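Long-range contacts in beta-lactamase II (Erythrobacter litoralis, PDB 6V73), which probably hydrolyses beta-lactams to substituted beta-amino acids with the help of bound zinc, as a class B metallo-beta-lactamase: residues 63-68 and 93-98; 116-121 and 168-173; 186-191 and 222-227. All coordinates share one frame; numbering follows the deposited sequence.

Contact 1: residues 63-68 and 93-98. With ZN (zinc ion), chain B.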
loop_
_atom_site.group_PDB
_atom_site.type_symbol
_atom_site.label_atom_id
_atom_site.label_comp_id
_atom_site.label_asym_id
_atom_site.label_seq_id
_atom_site.Cartn_x
_atom_site.Cartn_y
_atom_site.Cartn_z
ATOM N N ILE A 63 -16.387 -1.990 -25.213
ATOM C CA ILE A 63 -16.523 -1.269 -23.955
ATOM C C ILE A 63 -15.272 -1.552 -23.131
ATOM O O ILE A 63 -14.827 -2.706 -23.035
ATOM C CB ILE A 63 -17.788 -1.702 -23.190
ATOM C CG1 ILE A 63 -18.953 -1.986 -24.138
ATOM C CG2 ILE A 63 -18.166 -0.656 -22.182
ATOM C CD1 ILE A 63 -19.581 -0.775 -24.700
ATOM N N LEU A 64 -14.696 -0.513 -22.540
ATOM C CA LEU A 64 -13.506 -0.661 -21.711
ATOM C C LEU A 64 -13.921 -0.604 -20.246
ATOM O O LEU A 64 -14.553 0.364 -19.813
ATOM C CB LEU A 64 -12.478 0.427 -22.029
ATOM C CG LEU A 64 -11.230 0.442 -21.140
ATOM C CD1 LEU A 64 -10.407 -0.845 -21.301
ATOM C CD2 LEU A 64 -10.355 1.672 -21.385
ATOM N N VAL A 65 -13.593 -1.639 -19.488
ATOM C CA VAL A 65 -13.792 -1.615 -18.042
ATOM C C VAL A 65 -12.437 -1.361 -17.400
ATOM O O VAL A 65 -11.541 -2.210 -17.471
ATOM C CB VAL A 65 -14.428 -2.906 -17.512
ATOM C CG1 VAL A 65 -14.661 -2.772 -16.010
ATOM C CG2 VAL A 65 -15.746 -3.178 -18.218
ATOM N N ASP A 66 -12.301 -0.177 -16.799
ATOM C CA ASP A 66 -11.121 0.302 -16.085
ATOM C C ASP A 66 -9.961 0.676 -17.003
ATOM O O ASP A 66 -9.756 0.057 -18.057
ATOM C CB ASP A 66 -10.684 -0.727 -15.044
ATOM C CG ASP A 66 -11.585 -0.700 -13.804
ATOM O OD1 ASP A 66 -11.759 -1.748 -13.147
ATOM O OD2 ASP A 66 -12.157 0.377 -13.509
ATOM N N THR A 67 -9.218 1.715 -16.620
ATOM C CA THR A 67 -8.015 2.095 -17.342
ATOM C C THR A 67 -6.841 1.249 -16.853
ATOM O O THR A 67 -6.981 0.386 -15.990
ATOM C CB THR A 67 -7.721 3.587 -17.177
ATOM O OG1 THR A 67 -7.221 3.847 -15.860
ATOM C CG2 THR A 67 -8.969 4.418 -17.416
ATOM N N ALA A 68 -5.676 1.452 -17.439
ATOM C CA ALA A 68 -4.468 0.861 -16.884
ATOM C C ALA A 68 -3.939 1.792 -15.798
ATOM O O ALA A 68 -4.611 2.748 -15.399
ATOM C CB ALA A 68 -3.446 0.614 -17.989
ATOM N N VAL A 93 -16.018 2.511 -18.477
ATOM C CA VAL A 93 -16.520 2.668 -17.118
ATOM C C VAL A 93 -15.409 2.271 -16.156
ATOM O O VAL A 93 -14.656 1.329 -16.425
ATOM C CB VAL A 93 -17.799 1.833 -16.874
ATOM C CG1 VAL A 93 -17.578 0.377 -17.238
ATOM C CG2 VAL A 93 -18.269 1.972 -15.427
ATOM N N VAL A 94 -15.282 3.012 -15.053
ATOM C CA VAL A 94 -14.215 2.802 -14.081
ATOM C C VAL A 94 -14.835 2.435 -12.741
ATOM O O VAL A 94 -15.894 2.955 -12.375
ATOM C CB VAL A 94 -13.302 4.045 -13.965
ATOM C CG1 VAL A 94 -12.560 4.286 -15.287
ATOM C CG2 VAL A 94 -14.106 5.270 -13.586
ATOM N N THR A 95 -14.185 1.524 -12.011
ATOM C CA THR A 95 -14.849 0.887 -10.879
ATOM C C THR A 95 -14.607 1.571 -9.535
ATOM O O THR A 95 -15.294 1.223 -8.571
ATOM C CB THR A 95 -14.457 -0.594 -10.786
ATOM O OG1 THR A 95 -13.056 -0.763 -11.020
ATOM C CG2 THR A 95 -15.198 -1.365 -11.858
ATOM N N HIS A 96 -13.662 2.526 -9.445
ATOM C CA HIS A 96 -13.563 3.489 -8.343
ATOM C C HIS A 96 -12.351 4.401 -8.525
ATOM O O HIS A 96 -11.559 4.220 -9.456
ATOM C CB HIS A 96 -13.476 2.813 -6.965
ATOM C CG HIS A 96 -12.289 1.918 -6.802
ATOM N ND1 HIS A 96 -12.249 0.640 -7.315
ATOM C CD2 HIS A 96 -11.102 2.112 -6.177
ATOM C CE1 HIS A 96 -11.085 0.087 -7.014
ATOM N NE2 HIS A 96 -10.374 0.958 -6.323
ATOM N N ALA A 97 -12.186 5.367 -7.619
ATOM C CA ALA A 97 -11.207 6.443 -7.793
ATOM C C ALA A 97 -9.867 6.061 -7.164
ATOM O O ALA A 97 -9.401 6.665 -6.202
ATOM C CB ALA A 97 -11.731 7.743 -7.198
ATOM N N HIS A 98 -9.233 5.050 -7.745
ATOM C CA HIS A 98 -7.848 4.724 -7.415
ATOM C C HIS A 98 -7.066 4.629 -8.713
ATOM O O HIS A 98 -7.634 4.435 -9.793
ATOM C CB HIS A 98 -7.694 3.400 -6.624
ATOM C CG HIS A 98 -7.934 3.535 -5.152
ATOM N ND1 HIS A 98 -8.132 2.445 -4.334
ATOM C CD2 HIS A 98 -8.001 4.630 -4.350
ATOM C CE1 HIS A 98 -8.322 2.858 -3.092
ATOM N NE2 HIS A 98 -8.250 4.180 -3.073
HETATM ZN ZN ZN B . -8.616 0.568 -5.148
#
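The tight part of this contact is the grip of T95 on the carboxylate of D66. The backbone N of T95 donates to OD2 of D66 over 2.8 Å, reaching its syn lone pair with an N-H...O angle of 144°. From the same residue the hydroxyl OG1 meets OD1 of D66, although the position of OD1 is less certain. The two side chains cross at about a right angle, and T95 places OG1 between its backbone N and carbonyl carbon (chi1 42°), on the side of the acid. The last parallel bridge of strands 61-65 and 89-93 supplies two backbone bonds: V93 N to L64 O, 2.9 Å, and D66 N to V93 O, 2.8 Å. D66 then takes a phi of 73° where the strand gives way to loop.

Looser van der Waals contacts flank this polar centre. V65 and V93 lie side by side, CG2 of V65 at 4.1 Å from CG1 of V93, while CG2 of T67 only grazes CG1 of V94 at 4.2 Å. This margin too is buried.

Beyond T95 come the first two histidines of the HxHxD motif of the metallo-beta-lactamase fold (H96, H98, D100): H96 NE2 and H98 ND1 bind the same zinc ion, which H165 also ligates. Consistent with an indirect part in placing the zinc ligands, the D66 carboxylate holds T95, the residue just before H96.

Contact 2: residues 116-121 and 168-173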
loop_
_atom_site.group_PDB
_atom_site.type_symbol
_atom_site.label_atom_id
_atom_site.label_comp_id
_atom_site.label_asym_id
_atom_site.label_seq_id
_atom_site.Cartn_x
_atom_site.Cartn_y
_atom_site.Cartn_z
ATOM N N TRP A 116 -17.475 7.022 -17.884
ATOM C CA TRP A 116 -18.586 6.808 -16.963
ATOM C C TRP A 116 -18.049 6.330 -15.618
ATOM O O TRP A 116 -17.234 5.406 -15.577
ATOM C CB TRP A 116 -19.560 5.731 -17.491
ATOM C CG TRP A 116 -20.323 6.119 -18.696
ATOM C CD1 TRP A 116 -19.938 5.968 -19.993
ATOM C CD2 TRP A 116 -21.619 6.723 -18.728
ATOM N NE1 TRP A 116 -20.906 6.452 -20.833
ATOM C CE2 TRP A 116 -21.949 6.927 -20.081
ATOM C CE3 TRP A 116 -22.527 7.126 -17.739
ATOM C CZ2 TRP A 116 -23.152 7.515 -20.479
ATOM C CZ3 TRP A 116 -23.722 7.711 -18.137
ATOM C CH2 TRP A 116 -24.020 7.901 -19.493
ATOM N N ALA A 117 -18.522 6.922 -14.518
ATOM C CA ALA A 117 -18.208 6.388 -13.194
ATOM C C ALA A 117 -19.340 6.693 -12.221
ATOM O O ALA A 117 -20.231 7.507 -12.498
ATOM C CB ALA A 117 -16.899 6.952 -12.630
ATOM N N HIS A 118 -19.291 6.006 -11.081
ATOM C CA HIS A 118 -20.156 6.334 -9.959
ATOM C C HIS A 118 -19.976 7.808 -9.591
ATOM O O HIS A 118 -18.850 8.319 -9.626
ATOM C CB HIS A 118 -19.813 5.441 -8.765
ATOM C CG HIS A 118 -20.792 5.518 -7.627
ATOM N ND1 HIS A 118 -20.937 6.640 -6.836
ATOM C CD2 HIS A 118 -21.638 4.589 -7.118
ATOM C CE1 HIS A 118 -21.848 6.409 -5.906
ATOM N NE2 HIS A 118 -22.281 5.169 -6.050
ATOM N N PRO A 119 -21.057 8.522 -9.250
ATOM C CA PRO A 119 -20.899 9.958 -8.925
ATOM C C PRO A 119 -19.870 10.218 -7.832
ATOM O O PRO A 119 -19.152 11.224 -7.896
ATOM C CB PRO A 119 -22.311 10.392 -8.491
ATOM C CG PRO A 119 -23.238 9.340 -9.014
ATOM C CD PRO A 119 -22.462 8.067 -9.211
ATOM N N LEU A 120 -19.761 9.328 -6.835
ATOM C CA LEU A 120 -18.781 9.549 -5.779
ATOM C C LEU A 120 -17.350 9.389 -6.294
ATOM O O LEU A 120 -16.447 10.081 -5.811
ATOM C CB LEU A 120 -19.045 8.610 -4.601
ATOM C CG LEU A 120 -18.276 8.853 -3.294
ATOM C CD1 LEU A 120 -18.498 10.278 -2.734
ATOM C CD2 LEU A 120 -18.688 7.797 -2.264
ATOM N N SER A 121 -17.113 8.505 -7.273
ATOM C CA SER A 121 -15.766 8.436 -7.841
ATOM C C SER A 121 -15.373 9.752 -8.490
ATOM O O SER A 121 -14.201 10.137 -8.437
ATOM C CB SER A 121 -15.628 7.291 -8.859
ATOM O OG SER A 121 -16.212 6.091 -8.396
ATOM N N ASP A 168 -16.941 4.124 -3.119
ATOM C CA ASP A 168 -17.469 4.315 -4.460
ATOM C C ASP A 168 -17.329 3.090 -5.359
ATOM O O ASP A 168 -17.704 3.180 -6.535
ATOM C CB ASP A 168 -16.787 5.519 -5.128
ATOM C CG ASP A 168 -15.263 5.377 -5.187
ATOM O OD1 ASP A 168 -14.684 4.754 -4.277
ATOM O OD2 ASP A 168 -14.641 5.890 -6.140
ATOM N N ASN A 169 -16.809 1.958 -4.862
ATOM C CA ASN A 169 -16.524 0.853 -5.779
ATOM C C ASN A 169 -17.801 0.317 -6.414
ATOM O O ASN A 169 -18.816 0.110 -5.743
ATOM C CB ASN A 169 -15.785 -0.321 -5.119
ATOM C CG ASN A 169 -16.467 -0.850 -3.852
ATOM O OD1 ASN A 169 -15.953 -0.685 -2.756
ATOM N ND2 ASN A 169 -17.649 -1.432 -4.003
ATOM N N ILE A 170 -17.736 0.058 -7.714
ATOM C CA ILE A 170 -18.824 -0.595 -8.423
ATOM C C ILE A 170 -18.307 -1.879 -9.061
ATOM O O ILE A 170 -17.101 -2.120 -9.160
ATOM C CB ILE A 170 -19.464 0.319 -9.481
ATOM C CG1 ILE A 170 -18.430 0.670 -10.546
ATOM C CG2 ILE A 170 -20.087 1.562 -8.811
ATOM C CD1 ILE A 170 -18.965 1.578 -11.627
ATOM N N THR A 171 -19.256 -2.701 -9.507
ATOM C CA THR A 171 -19.000 -3.991 -10.129
ATOM C C THR A 171 -19.756 -4.058 -11.445
ATOM O O THR A 171 -20.757 -3.362 -11.632
ATOM C CB THR A 171 -19.424 -5.145 -9.203
ATOM O OG1 THR A 171 -20.811 -5.013 -8.882
ATOM C CG2 THR A 171 -18.618 -5.125 -7.909
ATOM N N VAL A 172 -19.258 -4.883 -12.368
ATOM C CA VAL A 172 -19.847 -5.035 -13.696
ATOM C C VAL A 172 -20.022 -6.523 -13.991
ATOM O O VAL A 172 -19.197 -7.354 -13.594
ATOM C CB VAL A 172 -18.998 -4.340 -14.796
ATOM C CG1 VAL A 172 -18.659 -2.920 -14.400
ATOM C CG2 VAL A 172 -17.725 -5.089 -15.082
ATOM N N GLY A 173 -21.104 -6.869 -14.681
ATOM C CA GLY A 173 -21.406 -8.254 -14.942
ATOM C C GLY A 173 -21.790 -8.499 -16.387
ATOM O O GLY A 173 -22.159 -7.591 -17.130
#
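The one polar link between the segments runs from S121 to D168: OG of the serine donates to OD2 of the aspartate over 2.8 Å. It arrives on the anti side of that oxygen and 25° out of the carboxylate plane. OD2 also accepts from the backbone N of A97, while OD1 is taken by the hydroxyl of T166, so three donors fix the rotation of the carboxylate. D168 sets CG between its own backbone N and carbonyl carbon (chi1 57°), which brings the acid beside the serine.

A second hydrogen bond lies within 116-121. H118 is the N-cap of helix 119-124, and its ND1 accepts from L120 N over 2.9 Å, with the donor in the ring plane; ND1 therefore acts as an unprotonated nitrogen.

In the alpha-beta/beta-alpha sandwich of metallo-beta-lactamases, this helix start follows strand 114-117 of the eight-stranded sheet, whereas 168-173 leads into strand 171-174 of the four-stranded one. The contact thus joins the two layers.

Apolar contacts make up the remainder. CG2 of I170 sits at the edge of the H118 imidazole, near its plane, 3.8 Å from CD2, and lies 3.9 Å from CB of the same histidine. L120 crosses D168 at about a right angle, their CB atoms 3.9 Å apart. The ring of H118 also makes an edge-to-face contact with Y160.

Contact 3: residues 186-191 and 222-227; sequences IKAGDA and IAMSHS. With ZN (zinc ion), chain C.
M224 is the main bump of this contact, and it packs into the bend formed by the backbone of I186, K187 and A188. Both segments lie beside the four-stranded sheet of the metallo-beta-lactamase sandwich: residues 222-227 run out of its edge strand 221-223, while residues 186-191 belong to the long loop between strand 179-181 and helix 205-215. No hydrogen bond joins the segments, so the fit rests on shape.

The methionine enters with CB at 3.4 Å from the carbonyl O of I186. Its chain is bent at both chi2 and chi3, and this lays SD against the next peptide, 3.5 Å from C of K187 and 3.7 Å from N of A188. On one flank of the sulfur the CG2 branch of I186 closes in at 4.2 Å; I186 holds that methyl anti to its N, while CG1 leads off from the contact. The same CG2 also meets CG2 of I222 at 4.1 Å, the two isoleucines crossing at about a right angle, so a single methyl touches both I222 and M224.

A smaller knob lies farther along the loop, where the A188 methyl rests on the hydroxyl of S227, CB to OG 3.4 Å. A188 also begins a type I turn closed by A191 N on its carbonyl.

K187 only skirts H226, its NZ being held by the carbonyls of L194 and C184. The ring of H226 is oriented by ND1 bonding to P50 O, and its NE2 binds a zinc ion at 2.1 Å, alongside D100 OD1 and C184 SG.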
loop_
_atom_site.group_PDB
_atom_site.type_symbol
_atom_site.label_atom_id
_atom_site.label_comp_id
_atom_site.label_asym_id
_atom_site.label_seq_id
_atom_site.Cartn_x
_atom_site.Cartn_y
_atom_site.Cartn_z
ATOM N N ILE A 186 -13.316 -7.715 -4.548
ATOM C CA ILE A 186 -13.193 -9.163 -4.491
ATOM C C ILE A 186 -11.721 -9.520 -4.562
ATOM O O ILE A 186 -10.981 -8.987 -5.404
ATOM C CB ILE A 186 -13.971 -9.830 -5.638
ATOM C CG1 ILE A 186 -15.470 -9.577 -5.498
ATOM C CG2 ILE A 186 -13.667 -11.316 -5.681
ATOM C CD1 ILE A 186 -16.125 -10.271 -4.298
ATOM N N LYS A 187 -11.291 -10.413 -3.675
ATOM C CA LYS A 187 -9.927 -10.906 -3.669
ATOM C C LYS A 187 -9.949 -12.420 -3.851
ATOM O O LYS A 187 -11.008 -13.050 -3.836
ATOM C CB LYS A 187 -9.206 -10.493 -2.378
ATOM C CG LYS A 187 -8.217 -9.344 -2.567
ATOM C CD LYS A 187 -8.890 -7.978 -2.607
ATOM C CE LYS A 187 -7.888 -6.935 -3.079
ATOM N NZ LYS A 187 -8.189 -5.586 -2.554
ATOM N N ALA A 188 -8.763 -13.002 -4.027
ATOM C CA ALA A 188 -8.663 -14.356 -4.550
ATOM C C ALA A 188 -9.116 -15.387 -3.515
ATOM O O ALA A 188 -9.177 -15.120 -2.315
ATOM C CB ALA A 188 -7.231 -14.645 -5.001
ATOM N N GLY A 189 -9.432 -16.590 -4.005
ATOM C CA GLY A 189 -9.930 -17.653 -3.144
ATOM C C GLY A 189 -8.948 -18.112 -2.083
ATOM O O GLY A 189 -9.352 -18.763 -1.114
ATOM N N ASP A 190 -7.665 -17.783 -2.240
ATOM C CA ASP A 190 -6.647 -18.120 -1.257
ATOM C C ASP A 190 -6.011 -16.873 -0.640
ATOM O O ASP A 190 -4.906 -16.948 -0.090
ATOM C CB ASP A 190 -5.591 -19.022 -1.895
ATOM C CG ASP A 190 -4.708 -18.287 -2.901
ATOM O OD1 ASP A 190 -5.142 -17.261 -3.470
ATOM O OD2 ASP A 190 -3.566 -18.749 -3.123
ATOM N N ALA A 191 -6.690 -15.729 -0.725
ATOM C CA ALA A 191 -6.195 -14.492 -0.130
ATOM C C ALA A 191 -6.018 -14.627 1.378
ATOM O O ALA A 191 -6.789 -15.312 2.060
ATOM C CB ALA A 191 -7.160 -13.346 -0.414
ATOM N N ILE A 222 -15.426 -15.561 -11.982
ATOM C CA ILE A 222 -15.330 -14.361 -11.158
ATOM C C ILE A 222 -13.978 -13.711 -11.421
ATOM O O ILE A 222 -12.936 -14.252 -11.030
ATOM C CB ILE A 222 -15.486 -14.675 -9.665
ATOM C CG1 ILE A 222 -16.827 -15.368 -9.379
ATOM C CG2 ILE A 222 -15.310 -13.391 -8.856
ATOM C CD1 ILE A 222 -18.034 -14.666 -9.922
ATOM N N ALA A 223 -13.992 -12.543 -12.057
ATOM C CA ALA A 223 -12.775 -11.788 -12.312
ATOM C C ALA A 223 -12.616 -10.684 -11.275
ATOM O O ALA A 223 -13.584 -10.254 -10.641
ATOM C CB ALA A 223 -12.794 -11.196 -13.723
ATOM N N MET A 224 -11.374 -10.230 -11.104
ATOM C CA MET A 224 -11.081 -9.196 -10.116
ATOM C C MET A 224 -9.805 -8.465 -10.511
ATOM O O MET A 224 -9.099 -8.862 -11.441
ATOM C CB MET A 224 -10.951 -9.790 -8.712
ATOM C CG MET A 224 -9.688 -10.596 -8.520
ATOM S SD MET A 224 -9.913 -11.944 -7.348
ATOM C CE MET A 224 -10.705 -13.187 -8.365
ATOM N N SER A 225 -9.498 -7.404 -9.759
ATOM C CA SER A 225 -8.458 -6.470 -10.185
ATOM C C SER A 225 -7.050 -7.041 -10.049
ATOM O O SER A 225 -6.171 -6.699 -10.847
ATOM C CB SER A 225 -8.552 -5.171 -9.390
ATOM O OG SER A 225 -9.793 -4.528 -9.609
ATOM N N HIS A 226 -6.782 -7.864 -9.034
ATOM C CA HIS A 226 -5.387 -8.106 -8.674
ATOM C C HIS A 226 -4.994 -9.571 -8.661
ATOM O O HIS A 226 -3.895 -9.894 -8.196
ATOM C CB HIS A 226 -5.065 -7.446 -7.328
ATOM C CG HIS A 226 -5.183 -5.948 -7.364
ATOM N ND1 HIS A 226 -4.376 -5.158 -8.155
ATOM C CD2 HIS A 226 -6.037 -5.100 -6.741
ATOM C CE1 HIS A 226 -4.715 -3.889 -8.003
ATOM N NE2 HIS A 226 -5.717 -3.827 -7.149
ATOM N N SER A 227 -5.825 -10.457 -9.196
ATOM C CA SER A 227 -5.438 -11.846 -9.399
ATOM C C SER A 227 -6.277 -12.397 -10.538
ATOM O O SER A 227 -7.299 -11.809 -10.898
ATOM C CB SER A 227 -5.602 -12.686 -8.118
ATOM O OG SER A 227 -6.782 -12.355 -7.413
HETATM ZN ZN ZN C . -6.975 -2.249 -6.538
#

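In the fold
Along the chain the three contacts come in series, each closing before the next opens. Contacts 1 and 2 are neighbours, with centres about 8 Å apart, and they touch directly: T95 O lies 2.8 Å from I170 N, a probable hydrogen bond, and V94 CG2 packs 3.4 Å from A117 CB. They share the eight-stranded sheet. Contact 3 stands apart, its centre about 16 Å from that of contact 1 and 18 Å from that of contact 2, without touching either; it shares the four-stranded sheet with contact 2. Contacts 1 and 3 supply histidines to different zinc ions, so the metal centre draws ligands from both halves of the sandwich.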